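Local coordinates for protein aspartokinase (Synechocystis, PDB 3L76) that probably phosphorylates the beta-carboxyl group of aspartate with ATP, an early step toward threonine and lysine, and binds both of these amino acids, at residues Val218-Val230 with Lys241-Leu255. Numbering follows the deposited sequence.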
ATOM      1  N   VAL A 218     -14.603  13.933 -18.366  1.00 30.31           N
ATOM      2  CA  VAL A 218     -15.495  14.158 -19.494  1.00 55.56           C
ATOM      3  C   VAL A 218     -14.852  15.123 -20.497  1.00 50.07           C
ATOM      4  O   VAL A 218     -15.038  14.977 -21.701  1.00 30.06           O
ATOM      5  CB  VAL A 218     -16.920  14.591 -19.057  1.00 42.09           C
ATOM      6  CG1 VAL A 218     -16.849  15.546 -17.915  1.00 59.00           C
ATOM      7  CG2 VAL A 218     -17.667  15.212 -20.217  1.00 43.14           C
ATOM      8  N   GLU A 219     -14.056  16.066 -19.990  1.00 36.38           N
ATOM      9  CA  GLU A 219     -13.340  17.010 -20.835  1.00 32.29           C
ATOM     10  C   GLU A 219     -12.190  16.357 -21.609  1.00 42.33           C
ATOM     11  O   GLU A 219     -11.884  16.745 -22.740  1.00 44.44           O
ATOM     12  CB  GLU A 219     -12.836  18.191 -20.007  1.00 29.41           C
ATOM     13  CG  GLU A 219     -11.901  19.154 -20.749  1.00 17.53           C
ATOM     14  CD  GLU A 219     -11.551  20.351 -19.887  1.00 47.50           C
ATOM     15  OE1 GLU A 219     -12.339  21.334 -19.868  1.00 50.87           O
ATOM     16  OE2 GLU A 219     -10.507  20.292 -19.203  1.00 35.38           O
ATOM     17  N   ILE A 220     -11.542  15.371 -21.004  1.00 51.58           N
ATOM     18  CA  ILE A 220     -10.498  14.633 -21.712  1.00 35.04           C
ATOM     19  C   ILE A 220     -11.152  13.810 -22.813  1.00 43.23           C
ATOM     20  O   ILE A 220     -10.692  13.832 -23.947  1.00 37.66           O
ATOM     21  CB  ILE A 220      -9.657  13.767 -20.769  1.00 40.75           C
ATOM     22  CG1 ILE A 220      -8.702  14.654 -19.970  1.00 32.66           C
ATOM     23  CG2 ILE A 220      -8.840  12.753 -21.553  1.00 43.45           C
ATOM     24  CD1 ILE A 220      -8.210  13.990 -18.710  1.00 38.52           C
ATOM     25  N   ALA A 221     -12.255  13.140 -22.484  1.00 24.65           N
ATOM     26  CA  ALA A 221     -13.015  12.369 -23.467  1.00 40.52           C
ATOM     27  C   ALA A 221     -13.439  13.223 -24.660  1.00 54.26           C
ATOM     28  O   ALA A 221     -13.255  12.820 -25.816  1.00 40.74           O
ATOM     29  CB  ALA A 221     -14.225  11.705 -22.833  1.00 24.86           C
ATOM     30  N   ARG A 222     -14.000  14.399 -24.394  1.00 39.16           N
ATOM     31  CA  ARG A 222     -14.392  15.281 -25.485  1.00 39.38           C
ATOM     32  C   ARG A 222     -13.192  15.579 -26.372  1.00 40.69           C
ATOM     33  O   ARG A 222     -13.293  15.535 -27.599  1.00 43.94           O
ATOM     34  CB  ARG A 222     -14.980  16.612 -24.985  1.00 48.32           C
ATOM     35  CG  ARG A 222     -15.453  17.540 -26.126  1.00 45.67           C
ATOM     36  CD  ARG A 222     -15.586  19.014 -25.705  1.00 26.49           C
ATOM     37  NE  ARG A 222     -14.292  19.611 -25.401  1.00 45.29           N
ATOM     38  CZ  ARG A 222     -14.088  20.498 -24.430  1.00 39.01           C
ATOM     39  NH1 ARG A 222     -15.095  20.880 -23.655  1.00 34.15           N
ATOM     40  NH2 ARG A 222     -12.875  20.985 -24.216  1.00 33.82           N
ATOM     41  N   ASN A 223     -12.058  15.891 -25.752  1.00 23.06           N
ATOM     42  CA  ASN A 223     -10.893  16.312 -26.522  1.00 31.09           C
ATOM     43  C   ASN A 223     -10.230  15.209 -27.353  1.00 45.49           C
ATOM     44  O   ASN A 223      -9.552  15.509 -28.329  1.00 38.86           O
ATOM     45  CB  ASN A 223      -9.857  16.986 -25.631  1.00 23.01           C
ATOM     46  CG  ASN A 223     -10.268  18.387 -25.182  1.00 44.00           C
ATOM     47  OD1 ASN A 223     -11.235  18.985 -25.676  1.00 43.27           O
ATOM     48  ND2 ASN A 223      -9.516  18.921 -24.241  1.00 29.11           N
ATOM     49  N   TYR A 224     -10.424  13.947 -26.969  1.00 35.98           N
ATOM     50  CA  TYR A 224      -9.851  12.830 -27.722  1.00 41.07           C
ATOM     51  C   TYR A 224     -10.922  11.960 -28.362  1.00 49.31           C
ATOM     52  O   TYR A 224     -10.649  10.867 -28.837  1.00 53.46           O
ATOM     53  CB  TYR A 224      -8.890  12.012 -26.851  1.00 31.99           C
ATOM     54  CG  TYR A 224      -7.688  12.818 -26.414  1.00 44.72           C
ATOM     55  CD1 TYR A 224      -6.508  12.809 -27.149  1.00 51.87           C
ATOM     56  CD2 TYR A 224      -7.744  13.612 -25.289  1.00 49.83           C
ATOM     57  CE1 TYR A 224      -5.419  13.562 -26.753  1.00 46.77           C
ATOM     58  CE2 TYR A 224      -6.670  14.372 -24.894  1.00 45.95           C
ATOM     59  CZ  TYR A 224      -5.514  14.347 -25.623  1.00 49.17           C
ATOM     60  OH  TYR A 224      -4.447  15.105 -25.208  1.00 58.15           O
ATOM     61  N   GLY A 225     -12.147  12.467 -28.380  1.00 55.69           N
ATOM     62  CA  GLY A 225     -13.235  11.802 -29.069  1.00 47.16           C
ATOM     63  C   GLY A 225     -13.521  10.431 -28.509  1.00 47.57           C
ATOM     64  O   GLY A 225     -13.805   9.498 -29.249  1.00 59.03           O
ATOM     65  N   ILE A 226     -13.452  10.307 -27.192  1.00 42.50           N
ATOM     66  CA  ILE A 226     -13.704   9.027 -26.552  1.00 54.53           C
ATOM     67  C   ILE A 226     -15.158   8.907 -26.101  1.00 50.69           C
ATOM     68  O   ILE A 226     -15.603   9.620 -25.202  1.00 56.45           O
ATOM     69  CB  ILE A 226     -12.769   8.797 -25.347  1.00 45.56           C
ATOM     70  CG1 ILE A 226     -11.319   9.110 -25.719  1.00 42.65           C
ATOM     71  CG2 ILE A 226     -12.902   7.363 -24.838  1.00 34.39           C
ATOM     72  CD1 ILE A 226     -10.705   8.095 -26.639  1.00 43.41           C
ATOM     73  N   PRO A 227     -15.898   7.978 -26.711  1.00 60.31           N
ATOM     74  CA  PRO A 227     -17.272   7.741 -26.266  1.00 48.87           C
ATOM     75  C   PRO A 227     -17.281   7.311 -24.805  1.00 55.26           C
ATOM     76  O   PRO A 227     -16.435   6.508 -24.404  1.00 59.18           O
ATOM     77  CB  PRO A 227     -17.728   6.572 -27.147  1.00 62.52           C
ATOM     78  CG  PRO A 227     -16.715   6.474 -28.263  1.00 62.65           C
ATOM     79  CD  PRO A 227     -15.440   6.978 -27.690  1.00 57.92           C
ATOM     80  N   LEU A 228     -18.220   7.840 -24.031  1.00 36.76           N
ATOM     81  CA  LEU A 228     -18.331   7.549 -22.610  1.00 47.33           C
ATOM     82  C   LEU A 228     -19.718   7.031 -22.269  1.00 60.34           C
ATOM     83  O   LEU A 228     -20.696   7.353 -22.947  1.00 52.64           O
ATOM     84  CB  LEU A 228     -18.083   8.808 -21.788  1.00 53.52           C
ATOM     85  CG  LEU A 228     -16.704   9.026 -21.195  1.00 65.87           C
ATOM     86  CD1 LEU A 228     -16.773  10.220 -20.255  1.00 54.10           C
ATOM     87  CD2 LEU A 228     -16.246   7.775 -20.461  1.00 55.12           C
ATOM     88  N   VAL A 229     -19.802   6.250 -21.195  1.00 54.68           N
ATOM     89  CA  VAL A 229     -21.070   5.705 -20.743  1.00 55.81           C
ATOM     90  C   VAL A 229     -21.118   5.605 -19.227  1.00 61.38           C
ATOM     91  O   VAL A 229     -20.296   4.921 -18.617  1.00 60.02           O
ATOM     92  CB  VAL A 229     -21.300   4.290 -21.289  1.00 65.21           C
ATOM     93  CG1 VAL A 229     -22.711   3.851 -20.991  1.00 55.25           C
ATOM     94  CG2 VAL A 229     -21.031   4.234 -22.779  1.00 82.53           C
ATOM     95  N   VAL A 230     -22.091   6.285 -18.629  1.00 61.32           N
ATOM     96  CA  VAL A 230     -22.357   6.171 -17.201  1.00 54.67           C
ATOM     97  C   VAL A 230     -23.444   5.132 -17.002  1.00 63.84           C
ATOM     98  O   VAL A 230     -24.578   5.319 -17.431  1.00 70.85           O
ATOM     99  CB  VAL A 230     -22.802   7.521 -16.614  1.00 58.65           C
ATOM    100  CG1 VAL A 230     -23.096   7.390 -15.126  1.00 46.05           C
ATOM    101  CG2 VAL A 230     -21.725   8.554 -16.858  1.00 37.16           C
ATOM    102  N   LYS A 241     -25.184   7.785 -22.106  1.00 42.66           N
ATOM    103  CA  LYS A 241     -24.087   7.946 -23.043  1.00 52.09           C
ATOM    104  C   LYS A 241     -23.604   9.398 -23.081  1.00 60.57           C
ATOM    105  O   LYS A 241     -24.374  10.316 -23.342  1.00 70.93           O
ATOM    106  CB  LYS A 241     -24.544   7.494 -24.430  1.00 61.16           C
ATOM    107  CG  LYS A 241     -23.467   7.489 -25.490  1.00 84.61           C
ATOM    108  CD  LYS A 241     -24.015   6.947 -26.803  1.00 89.06           C
ATOM    109  CE  LYS A 241     -24.829   5.690 -26.565  1.00 84.19           C
ATOM    110  NZ  LYS A 241     -25.006   4.909 -27.817  1.00 89.11           N
ATOM    111  N   VAL A 242     -22.325   9.602 -22.803  1.00 60.51           N
ATOM    112  CA  VAL A 242     -21.748  10.931 -22.867  1.00 44.74           C
ATOM    113  C   VAL A 242     -21.018  11.118 -24.199  1.00 50.10           C
ATOM    114  O   VAL A 242     -19.972  10.534 -24.450  1.00 50.84           O
ATOM    115  CB  VAL A 242     -20.817  11.215 -21.673  1.00 45.72           C
ATOM    116  CG1 VAL A 242     -20.170  12.582 -21.821  1.00 57.73           C
ATOM    117  CG2 VAL A 242     -21.595  11.141 -20.377  1.00 31.36           C
ATOM    118  N   VAL A 243     -21.589  11.966 -25.040  1.00 50.16           N
ATOM    119  CA  VAL A 243     -21.278  12.005 -26.460  1.00 50.26           C
ATOM    120  C   VAL A 243     -20.299  13.127 -26.823  1.00 58.38           C
ATOM    121  O   VAL A 243     -20.391  14.241 -26.310  1.00 53.74           O
ATOM    122  CB  VAL A 243     -22.592  12.151 -27.260  1.00 52.16           C
ATOM    123  CG1 VAL A 243     -22.330  12.369 -28.736  1.00 56.03           C
ATOM    124  CG2 VAL A 243     -23.470  10.948 -27.027  1.00 40.40           C
ATOM    125  N   ALA A 244     -19.367  12.826 -27.715  1.00 70.19           N
ATOM    126  CA  ALA A 244     -18.303  13.761 -28.057  1.00 78.37           C
ATOM    127  C   ALA A 244     -18.290  14.055 -29.559  1.00 36.87           C
ATOM    128  O   ALA A 244     -18.911  13.343 -30.334  1.00 51.75           O
ATOM    129  CB  ALA A 244     -16.951  13.179 -27.600  1.00100.95           C
ATOM    130  N   PRO A 245     -17.555  15.090 -29.984  1.00 79.26           N
ATOM    131  CA  PRO A 245     -17.378  15.242 -31.429  1.00 81.05           C
ATOM    132  C   PRO A 245     -16.451  14.139 -31.918  1.00 80.15           C
ATOM    133  O   PRO A 245     -15.534  13.764 -31.194  1.00 79.75           O
ATOM    134  CB  PRO A 245     -16.656  16.587 -31.559  1.00 90.15           C
ATOM    135  CG  PRO A 245     -16.597  17.171 -30.173  1.00 95.03           C
ATOM    136  CD  PRO A 245     -16.725  16.037 -29.225  1.00 93.26           C
ATOM    137  N   PRO A 246     -16.689  13.610 -33.121  1.00 84.11           N
ATOM    138  CA  PRO A 246     -15.786  12.593 -33.662  1.00 74.56           C
ATOM    139  C   PRO A 246     -14.414  13.196 -33.920  1.00 79.29           C
ATOM    140  O   PRO A 246     -14.282  14.047 -34.791  1.00 94.75           O
ATOM    141  CB  PRO A 246     -16.445  12.213 -34.988  1.00 83.22           C
ATOM    142  CG  PRO A 246     -17.871  12.625 -34.841  1.00 86.80           C
ATOM    143  CD  PRO A 246     -17.839  13.853 -34.001  1.00 77.89           C
ATOM    144  N   VAL A 247     -13.410  12.767 -33.167  1.00 79.98           N
ATOM    145  CA  VAL A 247     -12.064  13.302 -33.315  1.00 79.46           C
ATOM    146  C   VAL A 247     -11.118  12.192 -33.764  1.00 78.02           C
ATOM    147  O   VAL A 247     -10.935  11.200 -33.063  1.00 74.72           O
ATOM    148  CB  VAL A 247     -11.568  13.945 -31.999  1.00 70.19           C
ATOM    149  CG1 VAL A 247     -10.093  14.287 -32.083  1.00 56.53           C
ATOM    150  CG2 VAL A 247     -12.369  15.177 -31.688  1.00 70.21           C
ATOM    151  N   GLN A 248     -10.544  12.358 -34.951  1.00 58.39           N
ATOM    152  CA  GLN A 248      -9.767  11.301 -35.579  1.00 37.38           C
ATOM    153  C   GLN A 248      -8.321  11.708 -35.722  1.00 29.88           C
ATOM    154  O   GLN A 248      -8.020  12.889 -35.880  1.00 57.16           O
ATOM    155  CB  GLN A 248     -10.321  10.951 -36.964  1.00 59.54           C
ATOM    156  CG  GLN A 248     -11.745  10.423 -36.986  1.00 66.13           C
ATOM    157  CD  GLN A 248     -12.159   9.982 -38.375  1.00 89.91           C
ATOM    158  OE1 GLN A 248     -11.579  10.414 -39.375  1.00 91.17           O
ATOM    159  NE2 GLN A 248     -13.160   9.112 -38.447  1.00111.55           N
ATOM    160  N   ASN A 249      -7.441  10.711 -35.635  1.00 35.86           N
ATOM    161  CA  ASN A 249      -6.003  10.847 -35.868  1.00 35.22           C
ATOM    162  C   ASN A 249      -5.244  11.781 -34.923  1.00 51.59           C
ATOM    163  O   ASN A 249      -4.143  12.234 -35.240  1.00 67.13           O
ATOM    164  CB  ASN A 249      -5.721  11.193 -37.334  1.00 53.53           C
ATOM    165  CG  ASN A 249      -6.162  10.095 -38.284  1.00 68.86           C
ATOM    166  OD1 ASN A 249      -5.712   8.951 -38.181  1.00 58.30           O
ATOM    167  ND2 ASN A 249      -7.055  10.434 -39.210  1.00 72.10           N
ATOM    168  N   ARG A 250      -5.824  12.070 -33.764  1.00 52.37           N
ATOM    169  CA  ARG A 250      -5.043  12.709 -32.715  1.00 71.63           C
ATOM    170  C   ARG A 250      -4.527  11.594 -31.816  1.00 91.83           C
ATOM    171  O   ARG A 250      -5.290  10.738 -31.363  1.00 89.69           O
ATOM    172  CB  ARG A 250      -5.864  13.713 -31.903  1.00 55.45           C
ATOM    173  CG  ARG A 250      -6.965  14.400 -32.674  1.00 62.34           C
ATOM    174  CD  ARG A 250      -6.444  15.210 -33.851  1.00 91.86           C
ATOM    175  NE  ARG A 250      -7.488  15.359 -34.860  1.00 90.16           N
ATOM    176  CZ  ARG A 250      -8.364  16.357 -34.898  1.00 85.06           C
ATOM    177  NH1 ARG A 250      -8.320  17.328 -33.991  1.00 66.48           N
ATOM    178  NH2 ARG A 250      -9.284  16.386 -35.851  1.00 86.41           N
ATOM    179  N   SER A 251      -3.222  11.596 -31.588  1.00100.35           N
ATOM    180  CA  SER A 251      -2.587  10.598 -30.746  1.00113.62           C
ATOM    181  C   SER A 251      -2.389  11.144 -29.337  1.00111.40           C
ATOM    182  O   SER A 251      -1.911  12.273 -29.164  1.00 83.73           O
ATOM    183  CB  SER A 251      -1.239  10.205 -31.347  1.00 96.12           C
ATOM    184  OG  SER A 251      -0.519  11.360 -31.746  1.00 80.83           O
ATOM    185  N   LEU A 252      -2.764  10.357 -28.331  1.00105.02           N
ATOM    186  CA  LEU A 252      -2.508  10.766 -26.957  1.00107.23           C
ATOM    187  C   LEU A 252      -1.020  10.695 -26.672  1.00106.51           C
ATOM    188  O   LEU A 252      -0.526   9.737 -26.071  1.00 96.33           O
ATOM    189  CB  LEU A 252      -3.269   9.931 -25.933  1.00102.95           C
ATOM    190  CG  LEU A 252      -3.078  10.523 -24.532  1.00 87.88           C
ATOM    191  CD1 LEU A 252      -3.971  11.729 -24.371  1.00 79.06           C
ATOM    192  CD2 LEU A 252      -3.347   9.510 -23.428  1.00 96.91           C
ATOM    193  N   VAL A 253      -0.311  11.708 -27.145  1.00107.37           N
ATOM    194  CA  VAL A 253       1.056  11.934 -26.739  1.00102.12           C
ATOM    195  C   VAL A 253       1.090  11.846 -25.216  1.00112.54           C
ATOM    196  O   VAL A 253       1.265  10.764 -24.646  1.00123.46           O
ATOM    197  CB  VAL A 253       1.535  13.325 -27.215  1.00 83.63           C
ATOM    198  CG1 VAL A 253       2.760  13.737 -26.477  1.00 93.91           C
ATOM    199  CG2 VAL A 253       1.831  13.310 -28.713  1.00 39.43           C
ATOM    200  N   GLY A 254       0.886  12.981 -24.559  1.00 84.81           N
ATOM    201  CA  GLY A 254       0.840  13.020 -23.112  1.00 70.58           C
ATOM    202  C   GLY A 254      -0.459  13.628 -22.650  1.00 72.42           C
ATOM    203  O   GLY A 254      -1.497  13.406 -23.265  1.00106.53           O
ATOM    204  N   LEU A 255      -0.405  14.409 -21.580  1.00 54.97           N
ATOM    205  CA  LEU A 255      -1.625  14.899 -20.956  1.00 60.32           C
ATOM    206  C   LEU A 255      -1.375  15.640 -19.666  1.00 68.80           C
ATOM    207  O   LEU A 255      -0.987  15.032 -18.673  1.00 52.56           O
ATOM    208  CB  LEU A 255      -2.520  13.738 -20.576  1.00 53.14           C
ATOM    209  CG  LEU A 255      -3.822  13.460 -21.303  1.00 70.70           C
ATOM    210  CD1 LEU A 255      -4.680  12.443 -20.552  1.00 54.24           C
ATOM    211  CD2 LEU A 255      -4.587  14.682 -21.800  1.00 69.97           C
TER
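The ring of Y224 takes L252, a loosely ordered residue, over one face: CD1 of L252 sits 3.6 Å from the ring centroid, offset toward the CZ-CE1 rim, a CH-pi contact with the two side chains crossing at about a right angle. L255 comes in obliquely, its CD2 3.7 Å from Y224 CE2, the two side chains running past each other in opposite senses. Replacing Y224 by an alanine is likely to leave both leucines without their aromatic partner and open a gap beside them. The chain leaves helical geometry at G225, in a Schellman motif whose positive phi suits glycine. V247 CB packs on G225, while the small methyl of A244 lies against R222 CA. With chi1 at -178°, R222 swings CG to 3.7 Å from CD of P245; its guanidinium grips N223 OD1 side-on through NE and NH2 and forms salt bridges with D200 and D262. In the hairpin, L228 and V242 form an antiparallel hydrogen-bonded pair, L228 N to V242 O at 3.2 Å and V242 N to L228 O at 2.8 Å, and branched V242 reaches V218 on the helix. Strand 170-175 flanks 228-232, while helices 154-166 and 199-204 pack against helix 215-224 within the amino acid kinase fold.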